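Local coordinates for rRNA N-glycosidase (Bougainvillea spectabilis, PDB 3CTK), which belongs to the plant ribosome-inactivating proteins, a family whose fold packs helices against a mixed beta sheet, at residues V4-G9 / L130-L135; Q19-E24 / R46-D51; V50-T55 / V60-D65; Y70-Q75 / S96-G101. All blocks are in the same frame, centred on the assembly; numbering follows the deposited sequence. Where two conformers were deposited one is given.

Overall arrangement
Contacts 1 to 4 all reach one mixed six-stranded sheet. Along the chain, contacts 2, 3 and 4 fall within the long span between the two halves of contact 1, and contact 2 runs into contact 3 through Val50 and Asp51, which they share. Centres of contacts 1 and 3 lie about 9 Å apart, those of 2 and 3 about 10 Å, and those of 1 and 4 about 20 Å. Contact 3 pairs strands 47-53 and 59-65 within the sheet. Contact 2 lays helix 14-25 on the Val48 and Val50 face, whereas contact 4 covers the opposite face, where Leu98 also meets Phe47. Contact 1 joins the end of an outermost strand, 3-7, to helix 132-142.

Contact 1: residues V4-G9 / L130-L135; sequences VSFNLG and LGVYKL
Just where Leu8 meets Val132, the chain is turned by a short bond from Gly9 N to Asn7 OD1, 2.7 Å long and moderately bent at 149°. The donor sits slightly tilted from the amide's carbonyl plane, and the closed loop is an Asx turn. It starts on Asn7, at the end of strand 3-7, an outermost strand of the sheet, and Leu8 lies within it. Opposite lies the first turn of helix 132-142: Gly131 is its N-cap residue, and its O accepts from Leu135 N. The contact therefore joins a strand's C-terminal end to a helix's N-terminal end without a hydrogen bond across it, mainly through apolar side chains. Val132 provides the tightest fit. With CG1 anti to the backbone N (chi1 170°), that methyl reaches Leu8 O at 3.2 Å and also rests on Leu8 CB at 3.6 Å; the two side chains run past one another, pointing opposite ways. The other branch, CG2, comes to the edge of the Phe6 ring near its plane, 4.3 Å from CZ. The ring itself stacks with Phe17 of helix 14-25. Leu8 spreads its two methyls over the helix: CD1 faces the carbonyl O of Val132, and CD2 meets Leu135 CD2 at 4.0 Å, the leucine side chains lying nearly perpendicular. Farther along, Leu135 also packs on Ile158 and Met162 of helix 149-168.

Contact 2: residues Q19-E24 / R46-D51; sequences QDLRNE and RFVLVD
Around the meeting of Leu21 with Val48, two flat groups border the contact without entering it: the Phe47 ring carries Arg46 CG over one face, 3.7 Å above its plane and displaced toward the rim, while the Arg22 guanidinium has Gln19 NE2 at its edge, in plane. Helix 14-25 is the connection of a beta-alpha-beta unit, linking parallel neighbouring strands 3-7 and 47-53 and packing on one face of the sheet. Its segment runs nearly antiparallel to strand 47-53, at 166°, with the axes 10.0 Å apart. No hydrogen bond crosses this interface; methyl and methylene groups fill it. Leu21 has CG anti to the backbone N (chi1 174°), and its CD1 methyl reaches Val48 CG1 at 4.0 Å, the two side chains lying roughly perpendicular. The same methyl makes a looser approach to Val50 CG2 at 4.5 Å, so one leucine branch spans two residues on the helix-facing side of the strand. Arg22 turns from the sheet and binds Glu173 and the carbonyl groups of Ala166 and Ala167, tying the helix to its neighbours. Glu24 touches the strand with its aliphatic part alone: the chain bends at chi2 (-67°), and its carboxylate OE2 is hydrogen-bonded to Asn2 ND2. At that bend, Val48 CG2 lies against Glu24 CB at 4.1 Å and Glu24 CG at 4.2 Å.

Contact 3: residues V50-T55 / V60-D65; sequences VDITTT and VKVAID
Val50 and Val62 form the close-packed half of this beta hairpin, Asp51 and Lys61 its looser, partly exposed half. Strands 47-53 and 59-65 are joined by a short turn and lie antiparallel. Four backbone bonds hold them: Val50 N to Val62 O at 2.8 Å, Val62 N to Val50 O at 2.9 Å, Ile52 N to Val60 O at 3.1 Å and Val60 N to Ile52 O at 3.0 Å. Both hydrogen-bonded pairs, Val50 with Val62 and Ile52 with Val60, direct their side chains to one face, together with Ile64. There Val50 CG2 meets Ile64 CD1 at 3.9 Å, and Ile52 CD1 reaches Val62 CG2 at 4.1 Å, each pair meeting at a slant. Helices 132-142 and 149-168 cover this apolar face, with Ile139 on Ile52 and Val60 and Val163 on Ile64.

The opposite face is quite different. Asp51 and Lys61, a non-hydrogen-bonded pair, lie alongside one another and point the same way. Their ion pair is long, with Asp51 OD2 3.8 Å from Lys61 NZ, so the attraction is probably weak. The lysine chain runs beside the carboxylate, bent at chi3 and chi4 (70°). Its closest approach to the carboxylate comes from carbon: Lys61 CG sits 3.2 Å from Asp51 OD1.

Contact 4: residues Y70-Q75 / S96-G101; sequences YVVGYQ and SKLFPG
Gln75 lies across the face of the Phe99 ring: its CB sits 3.8 Å from the ring centroid and 11° off the normal, a CH-pi contact. From there the glutamine runs extended, its CG anti to the backbone N (chi1 180°), and passes the phenylalanine in the opposite sense. Its amide plane is inclined 54° to the ring, with OE1 3.4 Å from Phe99 CD2. On the ring's other face lies CB of the preceding residue, Leu98, nearer the rim than the centre, so Phe99 is sandwiched between its own neighbour and the strand. Phe99 CE1 also abuts the backbone of Tyr74 at its carbonyl carbon C, 3.7 Å away. The loop that follows helix 92-97 thus folds back over strand 70-78, on the face of the mixed sheet opposite helix 149-168; Tyr74 points the other way and meets Phe155 and Phe156 of that helix. Within the strand, Val72 and Gly73 both pair with Ala63, consistent with a classic beta bulge. Gly73, without a side chain, lies beside the Phe99 ring but does not touch it. Next to it, Val72 CG2 touches Leu98 CD1 at 3.6 Å, the two side chains meeting nearly at right angles. Arg105 helps hold the loop in place, its NH2 bonded to Leu98 O and its NH1 to Phe99 O.

Contact 1: residues V4-G9 / L130-L135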
loop_
_atom_site.group_PDB
_atom_site.type_symbol
_atom_site.label_atom_id
_atom_site.label_comp_id
_atom_site.label_asym_id
_atom_site.label_seq_id
_atom_site.Cartn_x
_atom_site.Cartn_y
_atom_site.Cartn_z
ATOM N N VAL A 4 7.731 9.405 5.971
ATOM C CA VAL A 4 6.447 9.805 6.531
ATOM C C VAL A 4 6.290 8.842 7.702
ATOM O O VAL A 4 6.650 7.669 7.585
ATOM C CB VAL A 4 5.290 9.621 5.526
ATOM C CG1 VAL A 4 5.467 10.576 4.352
ATOM C CG2 VAL A 4 5.245 8.181 5.036
ATOM N N SER A 5 5.775 9.320 8.830
ATOM C CA SER A 5 5.652 8.454 10.001
ATOM C C SER A 5 4.246 8.270 10.552
ATOM O O SER A 5 3.395 9.148 10.430
ATOM C CB SER A 5 6.559 8.971 11.119
ATOM O OG SER A 5 7.911 9.032 10.698
ATOM N N PHE A 6 4.024 7.113 11.169
ATOM C CA PHE A 6 2.742 6.781 11.772
ATOM C C PHE A 6 2.963 5.946 13.032
ATOM O O PHE A 6 3.543 4.861 12.976
ATOM C CB PHE A 6 1.873 6.005 10.778
ATOM C CG PHE A 6 0.493 5.690 11.291
ATOM C CD1 PHE A 6 -0.283 6.677 11.895
ATOM C CD2 PHE A 6 -0.041 4.412 11.149
ATOM C CE1 PHE A 6 -1.571 6.396 12.351
ATOM C CE2 PHE A 6 -1.332 4.119 11.601
ATOM C CZ PHE A 6 -2.097 5.113 12.202
ATOM N N ASN A 7 2.520 6.469 14.173
ATOM C CA ASN A 7 2.656 5.754 15.438
ATOM C C ASN A 7 1.319 5.083 15.724
ATOM O O ASN A 7 0.282 5.746 15.759
ATOM C CB ASN A 7 3.015 6.723 16.566
ATOM C CG ASN A 7 3.274 6.012 17.876
ATOM O OD1 ASN A 7 2.361 5.451 18.478
ATOM N ND2 ASN A 7 4.528 6.022 18.319
ATOM N N LEU A 8 1.345 3.768 15.927
ATOM C CA LEU A 8 0.122 3.007 16.164
ATOM C C LEU A 8 -0.588 3.324 17.478
ATOM O O LEU A 8 -1.677 2.816 17.737
ATOM C CB LEU A 8 0.415 1.505 16.061
ATOM C CG LEU A 8 1.024 1.067 14.727
ATOM C CD1 LEU A 8 1.140 -0.451 14.690
ATOM C CD2 LEU A 8 0.158 1.561 13.570
ATOM N N GLY A 9 0.029 4.167 18.296
ATOM C CA GLY A 9 -0.582 4.564 19.551
ATOM C C GLY A 9 -1.358 5.858 19.359
ATOM O O GLY A 9 -1.994 6.360 20.289
ATOM N N LEU A 130 -7.817 -6.527 9.424
ATOM C CA LEU A 130 -6.995 -5.335 9.274
ATOM C C LEU A 130 -7.305 -4.398 10.439
ATOM O O LEU A 130 -8.345 -4.525 11.089
ATOM C CB LEU A 130 -7.318 -4.638 7.952
ATOM C CG LEU A 130 -7.158 -5.483 6.686
ATOM C CD1 LEU A 130 -7.646 -4.690 5.477
ATOM C CD2 LEU A 130 -5.700 -5.879 6.513
ATOM N N GLY A 131 -6.409 -3.453 10.690
ATOM C CA GLY A 131 -6.613 -2.519 11.781
ATOM C C GLY A 131 -5.304 -2.194 12.465
ATOM O O GLY A 131 -4.327 -2.923 12.322
ATOM N N VAL A 132 -5.281 -1.100 13.217
ATOM C CA VAL A 132 -4.066 -0.686 13.903
ATOM C C VAL A 132 -3.531 -1.719 14.889
ATOM O O VAL A 132 -2.320 -1.952 14.952
ATOM C CB VAL A 132 -4.288 0.659 14.631
ATOM C CG1 VAL A 132 -3.116 0.965 15.544
ATOM C CG2 VAL A 132 -4.455 1.766 13.602
ATOM N N TYR A 133 -4.423 -2.343 15.653
ATOM C CA TYR A 133 -4.008 -3.341 16.635
ATOM C C TYR A 133 -3.484 -4.592 15.941
ATOM O O TYR A 133 -2.483 -5.179 16.366
ATOM C CB TYR A 133 -5.177 -3.722 17.548
ATOM C CG TYR A 133 -4.745 -4.517 18.765
ATOM C CD1 TYR A 133 -4.104 -3.893 19.833
ATOM C CD2 TYR A 133 -4.936 -5.899 18.826
ATOM C CE1 TYR A 133 -3.658 -4.625 20.938
ATOM C CE2 TYR A 133 -4.494 -6.641 19.926
ATOM C CZ TYR A 133 -3.855 -5.997 20.975
ATOM O OH TYR A 133 -3.402 -6.720 22.056
ATOM N N LYS A 134 -4.167 -5.003 14.878
ATOM C CA LYS A 134 -3.752 -6.180 14.126
ATOM C C LYS A 134 -2.406 -5.918 13.464
ATOM O O LYS A 134 -1.560 -6.806 13.400
ATOM C CB LYS A 134 -4.799 -6.531 13.067
ATOM C CG LYS A 134 -6.136 -6.977 13.653
ATOM C CD LYS A 134 -6.004 -8.272 14.452
ATOM C CE LYS A 134 -7.355 -8.707 15.013
ATOM N NZ LYS A 134 -7.262 -9.984 15.781
ATOM N N LEU A 135 -2.208 -4.699 12.966
ATOM C CA LEU A 135 -0.941 -4.362 12.329
ATOM C C LEU A 135 0.162 -4.444 13.377
ATOM O O LEU A 135 1.219 -5.019 13.125
ATOM C CB LEU A 135 -0.994 -2.960 11.711
ATOM C CG LEU A 135 0.302 -2.426 11.087
ATOM C CD1 LEU A 135 0.790 -3.361 9.989
ATOM C CD2 LEU A 135 0.054 -1.030 10.533
#

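Contact 2: residues Q19-E24 / R46-D51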
loop_
_atom_site.group_PDB
_atom_site.type_symbol
_atom_site.label_atom_id
_atom_site.label_comp_id
_atom_site.label_asym_id
_atom_site.label_seq_id
_atom_site.Cartn_x
_atom_site.Cartn_y
_atom_site.Cartn_z
ATOM N N GLN A 19 -2.596 11.412 3.860
ATOM C CA GLN A 19 -2.520 12.569 2.977
ATOM C C GLN A 19 -1.065 12.954 2.741
ATOM O O GLN A 19 -0.689 13.320 1.623
ATOM C CB GLN A 19 -3.290 13.760 3.556
ATOM C CG GLN A 19 -3.259 14.990 2.649
ATOM C CD GLN A 19 -3.804 14.710 1.258
ATOM O OE1 GLN A 19 -3.105 14.877 0.256
ATOM N NE2 GLN A 19 -5.057 14.284 1.190
ATOM N N ASP A 20 -0.236 12.861 3.779
ATOM C CA ASP A 20 1.176 13.198 3.618
ATOM C C ASP A 20 1.869 12.218 2.674
ATOM O O ASP A 20 2.773 12.604 1.926
ATOM C CB ASP A 20 1.897 13.225 4.974
ATOM C CG ASP A 20 1.457 14.395 5.849
ATOM O OD1 ASP A 20 0.980 15.413 5.302
ATOM O OD2 ASP A 20 1.600 14.301 7.088
ATOM N N LEU A 21 1.447 10.955 2.701
ATOM C CA LEU A 21 2.025 9.949 1.814
ATOM C C LEU A 21 1.613 10.257 0.373
ATOM O O LEU A 21 2.429 10.168 -0.546
ATOM C CB LEU A 21 1.562 8.540 2.211
ATOM C CG LEU A 21 1.964 7.364 1.307
ATOM C CD1 LEU A 21 3.468 7.348 1.061
ATOM C CD2 LEU A 21 1.514 6.062 1.962
ATOM N N ARG A 22 0.353 10.632 0.169
ATOM C CA ARG A 22 -0.100 10.966 -1.181
ATOM C C ARG A 22 0.696 12.148 -1.731
ATOM O O ARG A 22 1.005 12.194 -2.918
ATOM C CB ARG A 22 -1.592 11.320 -1.192
ATOM C CG ARG A 22 -2.526 10.134 -1.025
ATOM C CD ARG A 22 -3.991 10.573 -0.988
ATOM N NE ARG A 22 -4.869 9.432 -0.737
ATOM C CZ ARG A 22 -5.943 9.465 0.044
ATOM N NH1 ARG A 22 -6.291 10.592 0.657
ATOM N NH2 ARG A 22 -6.651 8.360 0.240
ATOM N N ASN A 23 1.016 13.107 -0.865
ATOM C CA ASN A 23 1.779 14.280 -1.281
ATOM C C ASN A 23 3.148 13.868 -1.824
ATOM O O ASN A 23 3.663 14.474 -2.765
ATOM C CB ASN A 23 1.959 15.242 -0.099
ATOM C CG ASN A 23 0.675 15.969 0.273
ATOM O OD1 ASN A 23 0.609 16.635 1.307
ATOM N ND2 ASN A 23 -0.344 15.858 -0.572
ATOM N N GLU A 24 3.735 12.838 -1.226
ATOM C CA GLU A 24 5.038 12.342 -1.662
ATOM C C GLU A 24 4.936 11.579 -2.984
ATOM O O GLU A 24 5.879 11.563 -3.775
ATOM C CB GLU A 24 5.637 11.416 -0.599
ATOM C CG GLU A 24 5.962 12.105 0.711
ATOM C CD GLU A 24 7.094 13.101 0.577
ATOM O OE1 GLU A 24 7.207 13.987 1.449
ATOM O OE2 GLU A 24 7.879 12.994 -0.393
ATOM N N ARG A 46 13.355 7.573 -6.078
ATOM C CA ARG A 46 12.540 6.411 -6.395
ATOM C C ARG A 46 11.707 5.834 -5.250
ATOM O O ARG A 46 10.680 5.205 -5.500
ATOM C CB ARG A 46 13.444 5.320 -6.989
ATOM C CG ARG A 46 12.738 4.045 -7.453
ATOM C CD ARG A 46 11.720 4.299 -8.567
ATOM N NE ARG A 46 11.114 3.049 -9.016
ATOM C CZ ARG A 46 11.696 2.189 -9.847
ATOM N NH1 ARG A 46 12.902 2.446 -10.338
ATOM N NH2 ARG A 46 11.085 1.055 -10.164
ATOM N N PHE A 47 12.128 6.044 -4.006
ATOM C CA PHE A 47 11.385 5.488 -2.874
ATOM C C PHE A 47 10.999 6.472 -1.784
ATOM O O PHE A 47 11.630 7.513 -1.610
ATOM C CB PHE A 47 12.185 4.356 -2.208
ATOM C CG PHE A 47 12.606 3.266 -3.147
ATOM C CD1 PHE A 47 13.904 3.227 -3.648
ATOM C CD2 PHE A 47 11.701 2.291 -3.547
ATOM C CE1 PHE A 47 14.294 2.228 -4.539
ATOM C CE2 PHE A 47 12.079 1.290 -4.437
ATOM C CZ PHE A 47 13.380 1.259 -4.935
ATOM N N VAL A 48 9.941 6.130 -1.055
ATOM C CA VAL A 48 9.500 6.925 0.081
ATOM C C VAL A 48 9.488 5.924 1.228
ATOM O O VAL A 48 9.096 4.772 1.046
ATOM C CB VAL A 48 8.081 7.526 -0.116
ATOM C CG1 VAL A 48 7.072 6.434 -0.410
ATOM C CG2 VAL A 48 7.674 8.305 1.135
ATOM N N LEU A 49 9.943 6.351 2.399
ATOM C CA LEU A 49 9.990 5.466 3.551
ATOM C C LEU A 49 8.848 5.756 4.521
ATOM O O LEU A 49 8.526 6.912 4.798
ATOM C CB LEU A 49 11.343 5.613 4.257
ATOM C CG LEU A 49 12.555 5.424 3.334
ATOM C CD1 LEU A 49 13.847 5.736 4.078
ATOM C CD2 LEU A 49 12.571 3.997 2.807
ATOM N N VAL A 50 8.235 4.692 5.028
ATOM C CA VAL A 50 7.125 4.807 5.965
ATOM C C VAL A 50 7.525 4.170 7.293
ATOM O O VAL A 50 7.640 2.950 7.395
ATOM C CB VAL A 50 5.867 4.098 5.413
ATOM C CG1 VAL A 50 4.741 4.135 6.444
ATOM C CG2 VAL A 50 5.422 4.772 4.122
ATOM N N ASP A 51 7.747 5.007 8.302
ATOM C CA ASP A 51 8.142 4.542 9.630
ATOM C C ASP A 51 6.921 4.248 10.491
ATOM O O ASP A 51 6.189 5.164 10.875
ATOM C CB ASP A 51 9.003 5.601 10.327
ATOM C CG ASP A 51 10.425 5.636 9.806
ATOM O OD1 ASP A 51 10.691 5.053 8.732
ATOM O OD2 ASP A 51 11.281 6.258 10.474
#

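Contact 3: residues V50-T55 / V60-D65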
loop_
_atom_site.group_PDB
_atom_site.type_symbol
_atom_site.label_atom_id
_atom_site.label_comp_id
_atom_site.label_asym_id
_atom_site.label_seq_id
_atom_site.Cartn_x
_atom_site.Cartn_y
_atom_site.Cartn_z
ATOM N N VAL A 50 8.235 4.692 5.028
ATOM C CA VAL A 50 7.125 4.807 5.965
ATOM C C VAL A 50 7.525 4.170 7.293
ATOM O O VAL A 50 7.640 2.950 7.395
ATOM C CB VAL A 50 5.867 4.098 5.413
ATOM C CG1 VAL A 50 4.741 4.135 6.444
ATOM C CG2 VAL A 50 5.422 4.772 4.122
ATOM N N ASP A 51 7.747 5.007 8.302
ATOM C CA ASP A 51 8.142 4.542 9.630
ATOM C C ASP A 51 6.921 4.248 10.491
ATOM O O ASP A 51 6.189 5.164 10.875
ATOM C CB ASP A 51 9.003 5.601 10.327
ATOM C CG ASP A 51 10.425 5.636 9.806
ATOM O OD1 ASP A 51 10.691 5.053 8.732
ATOM O OD2 ASP A 51 11.281 6.258 10.474
ATOM N N ILE A 52 6.707 2.972 10.795
ATOM C CA ILE A 52 5.574 2.560 11.618
ATOM C C ILE A 52 6.095 2.109 12.972
ATOM O O ILE A 52 6.907 1.185 13.055
ATOM C CB ILE A 52 4.808 1.397 10.967
ATOM C CG1 ILE A 52 4.364 1.801 9.557
ATOM C CG2 ILE A 52 3.598 1.016 11.825
ATOM C CD1 ILE A 52 3.806 0.652 8.742
ATOM N N THR A 53 5.625 2.765 14.031
ATOM C CA THR A 53 6.057 2.443 15.388
ATOM C C THR A 53 4.898 1.901 16.223
ATOM O O THR A 53 3.807 2.464 16.222
ATOM C CB THR A 53 6.631 3.688 16.090
ATOM O OG1 THR A 53 7.693 4.238 15.298
ATOM C CG2 THR A 53 7.172 3.320 17.467
ATOM N N THR A 54 5.153 0.811 16.940
ATOM C CA THR A 54 4.138 0.176 17.782
ATOM C C THR A 54 4.087 0.816 19.167
ATOM O O THR A 54 4.976 1.580 19.539
ATOM C CB THR A 54 4.445 -1.319 17.979
ATOM O OG1 THR A 54 5.684 -1.461 18.689
ATOM C CG2 THR A 54 4.553 -2.023 16.631
ATOM N N THR A 55 3.045 0.507 19.934
ATOM C CA THR A 55 2.945 1.049 21.283
ATOM C C THR A 55 4.025 0.387 22.140
ATOM O O THR A 55 4.358 0.875 23.220
ATOM C CB THR A 55 1.558 0.780 21.924
ATOM O OG1 THR A 55 1.315 -0.632 21.980
ATOM C CG2 THR A 55 0.460 1.456 21.120
ATOM N N VAL A 60 9.377 -0.345 12.243
ATOM C CA VAL A 60 9.725 -1.013 11.000
ATOM C C VAL A 60 9.656 0.072 9.932
ATOM O O VAL A 60 8.666 0.791 9.845
ATOM C CB VAL A 60 8.718 -2.131 10.656
ATOM C CG1 VAL A 60 9.040 -2.727 9.292
ATOM C CG2 VAL A 60 8.754 -3.214 11.728
ATOM N N LYS A 61 10.728 0.221 9.158
ATOM C CA LYS A 61 10.776 1.222 8.097
ATOM C C LYS A 61 10.414 0.537 6.788
ATOM O O LYS A 61 11.208 -0.223 6.242
ATOM C CB LYS A 61 12.180 1.821 7.973
ATOM C CG LYS A 61 12.668 2.619 9.172
ATOM C CD LYS A 61 14.132 3.008 8.961
ATOM C CE LYS A 61 14.471 4.358 9.567
ATOM N NZ LYS A 61 14.474 4.343 11.055
ATOM N N VAL A 62 9.216 0.813 6.284
ATOM C CA VAL A 62 8.736 0.197 5.049
ATOM C C VAL A 62 9.046 1.051 3.820
ATOM O O VAL A 62 8.736 2.240 3.783
ATOM C CB VAL A 62 7.213 -0.038 5.139
ATOM C CG1 VAL A 62 6.718 -0.790 3.907
ATOM C CG2 VAL A 62 6.889 -0.812 6.412
ATOM N N ALA A 63 9.651 0.433 2.812
ATOM C CA ALA A 63 10.006 1.142 1.585
ATOM C C ALA A 63 8.946 0.967 0.505
ATOM O O ALA A 63 8.524 -0.152 0.215
ATOM C CB ALA A 63 11.353 0.644 1.071
ATOM N N ILE A 64 8.530 2.083 -0.088
ATOM C CA ILE A 64 7.520 2.073 -1.142
ATOM C C ILE A 64 8.049 2.719 -2.426
ATOM O O ILE A 64 8.631 3.802 -2.396
ATOM C CB ILE A 64 6.246 2.826 -0.684
ATOM C CG1 ILE A 64 5.579 2.058 0.462
ATOM C CG2 ILE A 64 5.277 3.008 -1.861
ATOM C CD1 ILE A 64 4.339 2.730 1.024
ATOM N N ASP A 65 7.843 2.032 -3.546
ATOM C CA ASP A 65 8.260 2.497 -4.872
ATOM C C ASP A 65 7.268 3.598 -5.257
ATOM O O ASP A 65 6.081 3.327 -5.399
ATOM C CB ASP A 65 8.160 1.327 -5.859
ATOM C CG ASP A 65 8.735 1.647 -7.227
ATOM O OD1 ASP A 65 8.649 2.813 -7.658
ATOM O OD2 ASP A 65 9.259 0.722 -7.881
#

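Contact 4: residues Y70-Q75 / S96-G101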
loop_
_atom_site.group_PDB
_atom_site.type_symbol
_atom_site.label_atom_id
_atom_site.label_comp_id
_atom_site.label_asym_id
_atom_site.label_seq_id
_atom_site.Cartn_x
_atom_site.Cartn_y
_atom_site.Cartn_z
ATOM N N TYR A 70 4.213 0.322 -4.811
ATOM C CA TYR A 70 4.467 -1.058 -4.392
ATOM C C TYR A 70 5.407 -1.090 -3.189
ATOM O O TYR A 70 6.427 -0.405 -3.182
ATOM C CB TYR A 70 5.161 -1.867 -5.494
ATOM C CG TYR A 70 4.325 -2.297 -6.677
ATOM C CD1 TYR A 70 4.847 -3.193 -7.616
ATOM C CD2 TYR A 70 3.036 -1.810 -6.877
ATOM C CE1 TYR A 70 4.110 -3.590 -8.721
ATOM C CE2 TYR A 70 2.285 -2.203 -7.988
ATOM C CZ TYR A 70 2.832 -3.094 -8.904
ATOM O OH TYR A 70 2.112 -3.487 -10.006
ATOM N N VAL A 71 5.070 -1.883 -2.179
ATOM C CA VAL A 71 5.956 -2.034 -1.032
ATOM C C VAL A 71 7.016 -3.008 -1.549
ATOM O O VAL A 71 6.673 -4.027 -2.153
ATOM C CB VAL A 71 5.217 -2.648 0.180
ATOM C CG1 VAL A 71 6.224 -3.149 1.217
ATOM C CG2 VAL A 71 4.311 -1.599 0.816
ATOM N N VAL A 72 8.293 -2.695 -1.348
ATOM C CA VAL A 72 9.361 -3.570 -1.831
ATOM C C VAL A 72 10.130 -4.270 -0.709
ATOM O O VAL A 72 10.851 -5.240 -0.954
ATOM C CB VAL A 72 10.368 -2.795 -2.725
ATOM C CG1 VAL A 72 9.669 -2.286 -3.978
ATOM C CG2 VAL A 72 10.974 -1.637 -1.952
ATOM N N GLY A 73 9.965 -3.786 0.519
ATOM C CA GLY A 73 10.658 -4.390 1.643
ATOM C C GLY A 73 10.602 -3.497 2.862
ATOM O O GLY A 73 9.911 -2.478 2.860
ATOM N N TYR A 74 11.318 -3.875 3.913
ATOM C CA TYR A 74 11.337 -3.081 5.131
ATOM C C TYR A 74 12.616 -3.324 5.906
ATOM O O TYR A 74 13.378 -4.243 5.605
ATOM C CB TYR A 74 10.143 -3.433 6.028
ATOM C CG TYR A 74 10.129 -4.874 6.501
ATOM C CD1 TYR A 74 9.526 -5.875 5.738
ATOM C CD2 TYR A 74 10.748 -5.243 7.700
ATOM C CE1 TYR A 74 9.537 -7.207 6.152
ATOM C CE2 TYR A 74 10.768 -6.576 8.125
ATOM C CZ TYR A 74 10.160 -7.551 7.345
ATOM O OH TYR A 74 10.185 -8.869 7.749
ATOM N N GLN A 75 12.851 -2.484 6.902
ATOM C CA GLN A 75 14.021 -2.629 7.749
ATOM C C GLN A 75 13.537 -2.737 9.187
ATOM O O GLN A 75 12.749 -1.910 9.651
ATOM C CB GLN A 75 14.946 -1.420 7.607
ATOM C CG GLN A 75 16.201 -1.493 8.470
ATOM C CD GLN A 75 17.010 -0.213 8.422
ATOM O OE1 GLN A 75 17.752 0.035 7.472
ATOM N NE2 GLN A 75 16.858 0.618 9.447
ATOM N N SER A 96 19.776 -2.533 -4.327
ATOM C CA SER A 96 21.064 -1.854 -4.442
ATOM C C SER A 96 21.164 -0.549 -3.662
ATOM O O SER A 96 22.216 -0.246 -3.104
ATOM C CB SER A 96 21.392 -1.564 -5.912
ATOM O OG SER A 96 21.567 -2.759 -6.651
ATOM N N LYS A 97 20.079 0.217 -3.603
ATOM C CA LYS A 97 20.126 1.509 -2.923
ATOM C C LYS A 97 19.406 1.693 -1.591
ATOM O O LYS A 97 19.720 2.626 -0.850
ATOM C CB LYS A 97 19.677 2.603 -3.892
ATOM C CG LYS A 97 20.721 2.921 -4.950
ATOM C CD LYS A 97 20.254 4.011 -5.892
ATOM C CE LYS A 97 21.419 4.556 -6.700
ATOM N NZ LYS A 97 22.214 3.467 -7.332
ATOM N N LEU A 98 18.443 0.835 -1.279
ATOM C CA LEU A 98 17.730 0.973 -0.011
ATOM C C LEU A 98 18.543 0.482 1.176
ATOM O O LEU A 98 19.349 -0.442 1.049
ATOM C CB LEU A 98 16.397 0.215 -0.048
ATOM C CG LEU A 98 15.261 0.896 -0.814
ATOM C CD1 LEU A 98 14.083 -0.055 -0.942
ATOM C CD2 LEU A 98 14.858 2.179 -0.088
ATOM N N PHE A 99 18.325 1.116 2.326
ATOM C CA PHE A 99 18.991 0.741 3.573
ATOM C C PHE A 99 20.491 0.539 3.374
ATOM O O PHE A 99 21.036 -0.525 3.665
ATOM C CB PHE A 99 18.344 -0.534 4.104
ATOM C CG PHE A 99 16.836 -0.510 4.048
ATOM C CD1 PHE A 99 16.130 -1.588 3.521
ATOM C CD2 PHE A 99 16.126 0.590 4.520
ATOM C CE1 PHE A 99 14.731 -1.570 3.465
ATOM C CE2 PHE A 99 14.728 0.617 4.468
ATOM C CZ PHE A 99 14.034 -0.468 3.939
ATOM N N PRO A 100 21.183 1.581 2.894
ATOM C CA PRO A 100 22.626 1.508 2.652
ATOM C C PRO A 100 23.454 1.130 3.878
ATOM O O PRO A 100 23.210 1.613 4.982
ATOM C CB PRO A 100 22.956 2.904 2.133
ATOM C CG PRO A 100 21.962 3.772 2.856
ATOM C CD PRO A 100 20.690 2.961 2.737
ATOM N N GLY A 101 24.427 0.250 3.672
ATOM C CA GLY A 101 25.292 -0.161 4.760
ATOM C C GLY A 101 24.795 -1.307 5.616
ATOM O O GLY A 101 25.578 -1.900 6.353
#